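Local coordinates for GTPase-activating protein skywalker (Drosophila melanogaster, PDB 6R82) that acts as a GTPase-activating protein for Rab35, regulating synaptic vesicle protein recycling via endosomal trafficking, this piece being its TLDc domain, at residues I26-E38 with E175-I187. Sequence-based numbering, arbitrary orientation.
Sequences ITMYQPVLLYTTE and EIRVLEVYGFVGI
Two residues of strand 30-36, Leu34 and Tyr35, lie across from the single Val181, making a classic beta bulge in the antiparallel pairing with strand 178-185, the last strand of the TLDc domain. Val181 O accepts a bond from Leu34 N at 2.7 Å and a weak one from Tyr35 N, so one carbonyl serves two successive amides and the register shifts by one. At the bulge, where the backbone of Leu34 takes helix-like angles, its side chain points toward the partner strand. Its CB lies beside Val181 O; CG, held anti to its own carbonyl carbon (chi1 -51°), comes to 3.3 Å from Gly183 N; CD1 continues over the peptide to Gly183 CA, while CD2 stays farther off, 3.9 Å from Gly183 N. Glycine suits this place because a CB would run tightly against Leu34 CD1. Beyond the segments, Leu34 also touches Val51 of helix 44-51, joining the bulge to the helix packed on that side.

On the sheet face with Pro31, Leu33, Tyr182 and Phe184, aliphatic groups cover rings. Ile26 CG2 sits over one face of the Phe184 ring, 3.7 Å from its centroid, a CH-pi contact made by a branched aliphatic side chain crossing it at about a right angle. Leu33 CD1 similarly covers a face of the Tyr182 ring, offset toward the rim. The hydroxyl of that tyrosine, Tyr182 OH, donates to Glu180 OE1 from above the carboxylate plane.

Threonine suits position 37 because its hydroxyl and methyl both find partners: Thr37 OG1 accepts from Leu179 N at 2.8 Å, nearly straight at 166°, while CG2 packs on Leu179 CB. Thr37 N donates to Leu179 O. Thr36 OG1 accepts from Glu38 N in an ST turn and donates to a water that in turn donates to Glu38 OE2.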
loop_
_atom_site.group_PDB
_atom_site.type_symbol
_atom_site.label_atom_id
_atom_site.label_comp_id
_atom_site.label_asym_id
_atom_site.label_seq_id
_atom_site.Cartn_x
_atom_site.Cartn_y
_atom_site.Cartn_z
ATOM N N ILE A 26 -15.193 2.229 -6.320
ATOM C CA ILE A 26 -14.640 1.010 -5.746
ATOM C C ILE A 26 -15.487 0.510 -4.579
ATOM O O ILE A 26 -15.508 -0.697 -4.297
ATOM C CB ILE A 26 -13.177 1.258 -5.317
ATOM C CG1 ILE A 26 -12.345 1.728 -6.517
ATOM C CG2 ILE A 26 -12.550 -0.006 -4.743
ATOM C CD1 ILE A 26 -12.414 0.784 -7.689
ATOM N N THR A 27 -16.196 1.418 -3.879
ATOM C CA THR A 27 -16.989 1.032 -2.711
ATOM C C THR A 27 -18.126 0.077 -3.045
ATOM O O THR A 27 -18.707 -0.513 -2.121
ATOM C CB THR A 27 -17.571 2.269 -2.022
ATOM O OG1 THR A 27 -18.388 2.989 -2.953
ATOM C CG2 THR A 27 -16.464 3.170 -1.532
ATOM N N MET A 28 -18.461 -0.095 -4.325
ATOM C CA MET A 28 -19.527 -1.006 -4.728
ATOM C C MET A 28 -19.033 -2.422 -4.993
ATOM O O MET A 28 -19.840 -3.287 -5.337
ATOM C CB MET A 28 -20.234 -0.463 -5.973
ATOM C CG MET A 28 -21.053 0.804 -5.685
ATOM S SD MET A 28 -22.214 0.619 -4.283
ATOM C CE MET A 28 -23.505 -0.384 -5.034
ATOM N N TYR A 29 -17.736 -2.682 -4.834
ATOM C CA TYR A 29 -17.154 -4.000 -5.056
ATOM C C TYR A 29 -16.900 -4.720 -3.725
ATOM O O TYR A 29 -16.955 -4.127 -2.641
ATOM C CB TYR A 29 -15.852 -3.861 -5.870
ATOM C CG TYR A 29 -16.105 -3.396 -7.289
ATOM C CD1 TYR A 29 -16.366 -4.311 -8.295
ATOM C CD2 TYR A 29 -16.096 -2.048 -7.619
ATOM C CE1 TYR A 29 -16.611 -3.906 -9.595
ATOM C CE2 TYR A 29 -16.339 -1.626 -8.917
ATOM C CZ TYR A 29 -16.596 -2.567 -9.901
ATOM O OH TYR A 29 -16.830 -2.184 -11.191
ATOM N N GLN A 30 -16.629 -6.046 -3.816
ATOM C CA GLN A 30 -16.407 -6.837 -2.607
ATOM C C GLN A 30 -14.917 -6.968 -2.344
ATOM O O GLN A 30 -14.174 -7.365 -3.249
ATOM C CB GLN A 30 -17.030 -8.226 -2.734
ATOM C CG GLN A 30 -18.578 -8.209 -2.810
ATOM C CD GLN A 30 -19.239 -7.588 -1.569
ATOM O OE1 GLN A 30 -18.947 -7.978 -0.429
ATOM N NE2 GLN A 30 -20.132 -6.613 -1.791
ATOM N N PRO A 31 -14.438 -6.649 -1.146
ATOM C CA PRO A 31 -13.007 -6.798 -0.867
ATOM C C PRO A 31 -12.700 -8.246 -0.521
ATOM O O PRO A 31 -13.471 -8.916 0.165
ATOM C CB PRO A 31 -12.779 -5.861 0.325
ATOM C CG PRO A 31 -14.089 -5.918 1.070
ATOM C CD PRO A 31 -15.183 -6.129 0.017
ATOM N N VAL A 32 -11.586 -8.743 -1.044
ATOM C CA VAL A 32 -11.171 -10.122 -0.832
ATOM C C VAL A 32 -9.704 -10.100 -0.427
ATOM O O VAL A 32 -8.913 -9.304 -0.951
ATOM C CB VAL A 32 -11.379 -11.003 -2.088
ATOM C CG1 VAL A 32 -12.882 -11.109 -2.464
ATOM C CG2 VAL A 32 -10.569 -10.473 -3.279
ATOM N N LEU A 33 -9.352 -10.967 0.507
ATOM C CA LEU A 33 -7.993 -11.065 1.020
ATOM C C LEU A 33 -7.119 -11.807 0.015
ATOM O O LEU A 33 -7.357 -12.987 -0.259
ATOM C CB LEU A 33 -8.008 -11.803 2.359
ATOM C CG LEU A 33 -6.615 -12.065 2.931
ATOM C CD1 LEU A 33 -6.056 -10.730 3.432
ATOM C CD2 LEU A 33 -6.641 -13.137 4.029
ATOM N N LEU A 34 -6.104 -11.123 -0.532
ATOM C CA LEU A 34 -5.198 -11.747 -1.507
ATOM C C LEU A 34 -3.971 -12.387 -0.863
ATOM O O LEU A 34 -3.456 -13.386 -1.384
ATOM C CB LEU A 34 -4.704 -10.715 -2.533
ATOM C CG LEU A 34 -5.781 -9.861 -3.215
ATOM C CD1 LEU A 34 -5.143 -8.787 -4.092
ATOM C CD2 LEU A 34 -6.717 -10.762 -4.045
ATOM N N TYR A 35 -3.481 -11.818 0.236
ATOM C CA TYR A 35 -2.188 -12.200 0.791
ATOM C C TYR A 35 -2.152 -11.781 2.243
ATOM O O TYR A 35 -2.515 -10.642 2.564
ATOM C CB TYR A 35 -1.023 -11.529 0.040
ATOM C CG TYR A 35 0.360 -11.920 0.585
ATOM C CD1 TYR A 35 0.969 -13.112 0.197
ATOM C CD2 TYR A 35 1.032 -11.109 1.492
ATOM C CE1 TYR A 35 2.210 -13.479 0.690
ATOM C CE2 TYR A 35 2.278 -11.471 1.988
ATOM C CZ TYR A 35 2.855 -12.654 1.580
ATOM O OH TYR A 35 4.084 -13.028 2.071
ATOM N N THR A 36 -1.696 -12.686 3.110
ATOM C CA THR A 36 -1.419 -12.333 4.494
ATOM C C THR A 36 -0.171 -13.062 4.976
ATOM O O THR A 36 -0.001 -14.260 4.733
ATOM C CB THR A 36 -2.593 -12.657 5.429
ATOM O OG1 THR A 36 -2.188 -12.425 6.785
ATOM C CG2 THR A 36 -3.003 -14.103 5.284
ATOM N N THR A 37 0.683 -12.328 5.684
ATOM C CA THR A 37 1.900 -12.910 6.241
ATOM C C THR A 37 1.601 -13.937 7.323
ATOM O O THR A 37 2.478 -14.737 7.659
ATOM C CB THR A 37 2.782 -11.806 6.800
ATOM O OG1 THR A 37 2.002 -10.992 7.684
ATOM C CG2 THR A 37 3.300 -10.931 5.674
ATOM N N GLU A 38 0.377 -13.947 7.855
ATOM C CA GLU A 38 -0.013 -14.954 8.831
ATOM C C GLU A 38 -0.210 -16.336 8.213
ATOM O O GLU A 38 -0.173 -17.329 8.949
ATOM C CB GLU A 38 -1.297 -14.520 9.548
ATOM C CG GLU A 38 -1.089 -13.491 10.671
ATOM C CD GLU A 38 -2.282 -13.415 11.629
ATOM O OE1 GLU A 38 -2.218 -14.019 12.729
ATOM O OE2 GLU A 38 -3.285 -12.753 11.277
ATOM N N GLU A 175 9.010 -2.956 12.564
ATOM C CA GLU A 175 8.974 -4.370 12.244
ATOM C C GLU A 175 7.527 -4.762 11.989
ATOM O O GLU A 175 6.619 -4.302 12.690
ATOM C CB GLU A 175 9.554 -5.223 13.368
ATOM C CG GLU A 175 10.035 -6.578 12.894
ATOM C CD GLU A 175 10.246 -7.549 14.031
ATOM O OE1 GLU A 175 10.025 -7.152 15.193
ATOM O OE2 GLU A 175 10.632 -8.707 13.764
ATOM N N ILE A 176 7.320 -5.608 10.987
ATOM C CA ILE A 176 5.984 -5.978 10.540
ATOM C C ILE A 176 5.504 -7.162 11.366
ATOM O O ILE A 176 6.118 -8.234 11.346
ATOM C CB ILE A 176 5.975 -6.307 9.040
ATOM C CG1 ILE A 176 6.270 -5.035 8.242
ATOM C CG2 ILE A 176 4.633 -6.923 8.628
ATOM C CD1 ILE A 176 7.456 -5.157 7.311
ATOM N N ARG A 177 4.411 -6.965 12.103
ATOM C CA ARG A 177 3.770 -8.088 12.771
ATOM C C ARG A 177 2.909 -8.875 11.793
ATOM O O ARG A 177 2.983 -10.106 11.738
ATOM C CB ARG A 177 2.931 -7.604 13.951
ATOM C CG ARG A 177 2.546 -8.726 14.897
ATOM C CD ARG A 177 1.353 -8.354 15.758
ATOM N NE ARG A 177 1.542 -7.079 16.445
ATOM C CZ ARG A 177 0.876 -6.714 17.540
ATOM N NH1 ARG A 177 -0.021 -7.535 18.080
ATOM N NH2 ARG A 177 1.108 -5.531 18.098
ATOM N N VAL A 178 2.086 -8.180 11.012
ATOM C CA VAL A 178 1.329 -8.822 9.944
ATOM C C VAL A 178 1.121 -7.815 8.820
ATOM O O VAL A 178 0.927 -6.616 9.051
ATOM C CB VAL A 178 0.002 -9.417 10.467
ATOM C CG1 VAL A 178 -0.777 -8.380 11.234
ATOM C CG2 VAL A 178 -0.836 -9.993 9.315
ATOM N N LEU A 179 1.234 -8.308 7.594
ATOM C CA LEU A 179 0.896 -7.541 6.408
ATOM C C LEU A 179 -0.263 -8.227 5.699
ATOM O O LEU A 179 -0.277 -9.455 5.571
ATOM C CB LEU A 179 2.099 -7.412 5.473
ATOM C CG LEU A 179 1.747 -6.678 4.181
ATOM C CD1 LEU A 179 2.657 -5.499 4.000
ATOM C CD2 LEU A 179 1.865 -7.626 3.013
ATOM N N GLU A 180 -1.234 -7.425 5.256
ATOM C CA GLU A 180 -2.402 -7.909 4.535
ATOM C C GLU A 180 -2.590 -7.105 3.255
ATOM O O GLU A 180 -2.393 -5.887 3.248
ATOM C CB GLU A 180 -3.669 -7.803 5.400
ATOM C CG GLU A 180 -3.818 -8.947 6.410
ATOM C CD GLU A 180 -4.969 -8.739 7.404
ATOM O OE1 GLU A 180 -5.609 -7.653 7.382
ATOM O OE2 GLU A 180 -5.218 -9.670 8.213
ATOM N N VAL A 181 -2.975 -7.793 2.177
ATOM C CA VAL A 181 -3.316 -7.156 0.908
ATOM C C VAL A 181 -4.705 -7.622 0.484
ATOM O O VAL A 181 -4.970 -8.826 0.445
ATOM C CB VAL A 181 -2.290 -7.470 -0.202
ATOM C CG1 VAL A 181 -2.578 -6.601 -1.438
ATOM C CG2 VAL A 181 -0.874 -7.228 0.294
ATOM N N TYR A 182 -5.579 -6.670 0.163
ATOM C CA TYR A 182 -6.929 -6.935 -0.315
ATOM C C TYR A 182 -7.043 -6.530 -1.775
ATOM O O TYR A 182 -6.447 -5.537 -2.194
ATOM C CB TYR A 182 -7.975 -6.166 0.518
ATOM C CG TYR A 182 -8.046 -6.644 1.952
ATOM C CD1 TYR A 182 -7.195 -6.118 2.923
ATOM C CD2 TYR A 182 -8.943 -7.634 2.330
ATOM C CE1 TYR A 182 -7.241 -6.569 4.242
ATOM C CE2 TYR A 182 -8.989 -8.097 3.641
ATOM C CZ TYR A 182 -8.137 -7.555 4.591
ATOM O OH TYR A 182 -8.188 -8.005 5.893
ATOM N N GLY A 183 -7.804 -7.312 -2.544
ATOM C CA GLY A 183 -8.278 -6.908 -3.845
ATOM C C GLY A 183 -9.780 -6.660 -3.842
ATOM O O GLY A 183 -10.430 -6.619 -2.796
ATOM N N PHE A 184 -10.331 -6.499 -5.044
ATOM C CA PHE A 184 -11.754 -6.193 -5.188
ATOM C C PHE A 184 -12.341 -7.001 -6.332
ATOM O O PHE A 184 -11.779 -7.020 -7.433
ATOM C CB PHE A 184 -11.975 -4.690 -5.426
ATOM C CG PHE A 184 -11.422 -3.825 -4.334
ATOM C CD1 PHE A 184 -10.080 -3.460 -4.333
ATOM C CD2 PHE A 184 -12.230 -3.398 -3.286
ATOM C CE1 PHE A 184 -9.557 -2.685 -3.318
ATOM C CE2 PHE A 184 -11.708 -2.606 -2.268
ATOM C CZ PHE A 184 -10.367 -2.252 -2.285
ATOM N N VAL A 185 -13.478 -7.650 -6.083
ATOM C CA VAL A 185 -14.123 -8.469 -7.097
ATOM C C VAL A 185 -15.550 -7.973 -7.295
ATOM O O VAL A 185 -16.133 -7.320 -6.429
ATOM C CB VAL A 185 -14.104 -9.979 -6.741
ATOM C CG1 VAL A 185 -12.651 -10.513 -6.686
ATOM C CG2 VAL A 185 -14.817 -10.244 -5.422
ATOM N N GLY A 186 -16.102 -8.276 -8.471
ATOM C CA GLY A 186 -17.515 -8.045 -8.714
ATOM C C GLY A 186 -17.876 -7.302 -9.984
ATOM O O GLY A 186 -18.912 -6.629 -10.024
ATOM N N ILE A 187 -17.055 -7.424 -11.025
ATOM C CA ILE A 187 -17.303 -6.758 -12.307
ATOM C C ILE A 187 -18.710 -7.036 -12.862
ATOM O O ILE A 187 -19.172 -8.188 -12.877
ATOM C CB ILE A 187 -16.265 -7.173 -13.360
ATOM C CG1 ILE A 187 -14.908 -6.538 -13.083
ATOM C CG2 ILE A 187 -16.735 -6.747 -14.726
ATOM C CD1 ILE A 187 -13.802 -7.189 -13.908
HETATM O O HOH W 1 -4.145 -11.826 8.381
#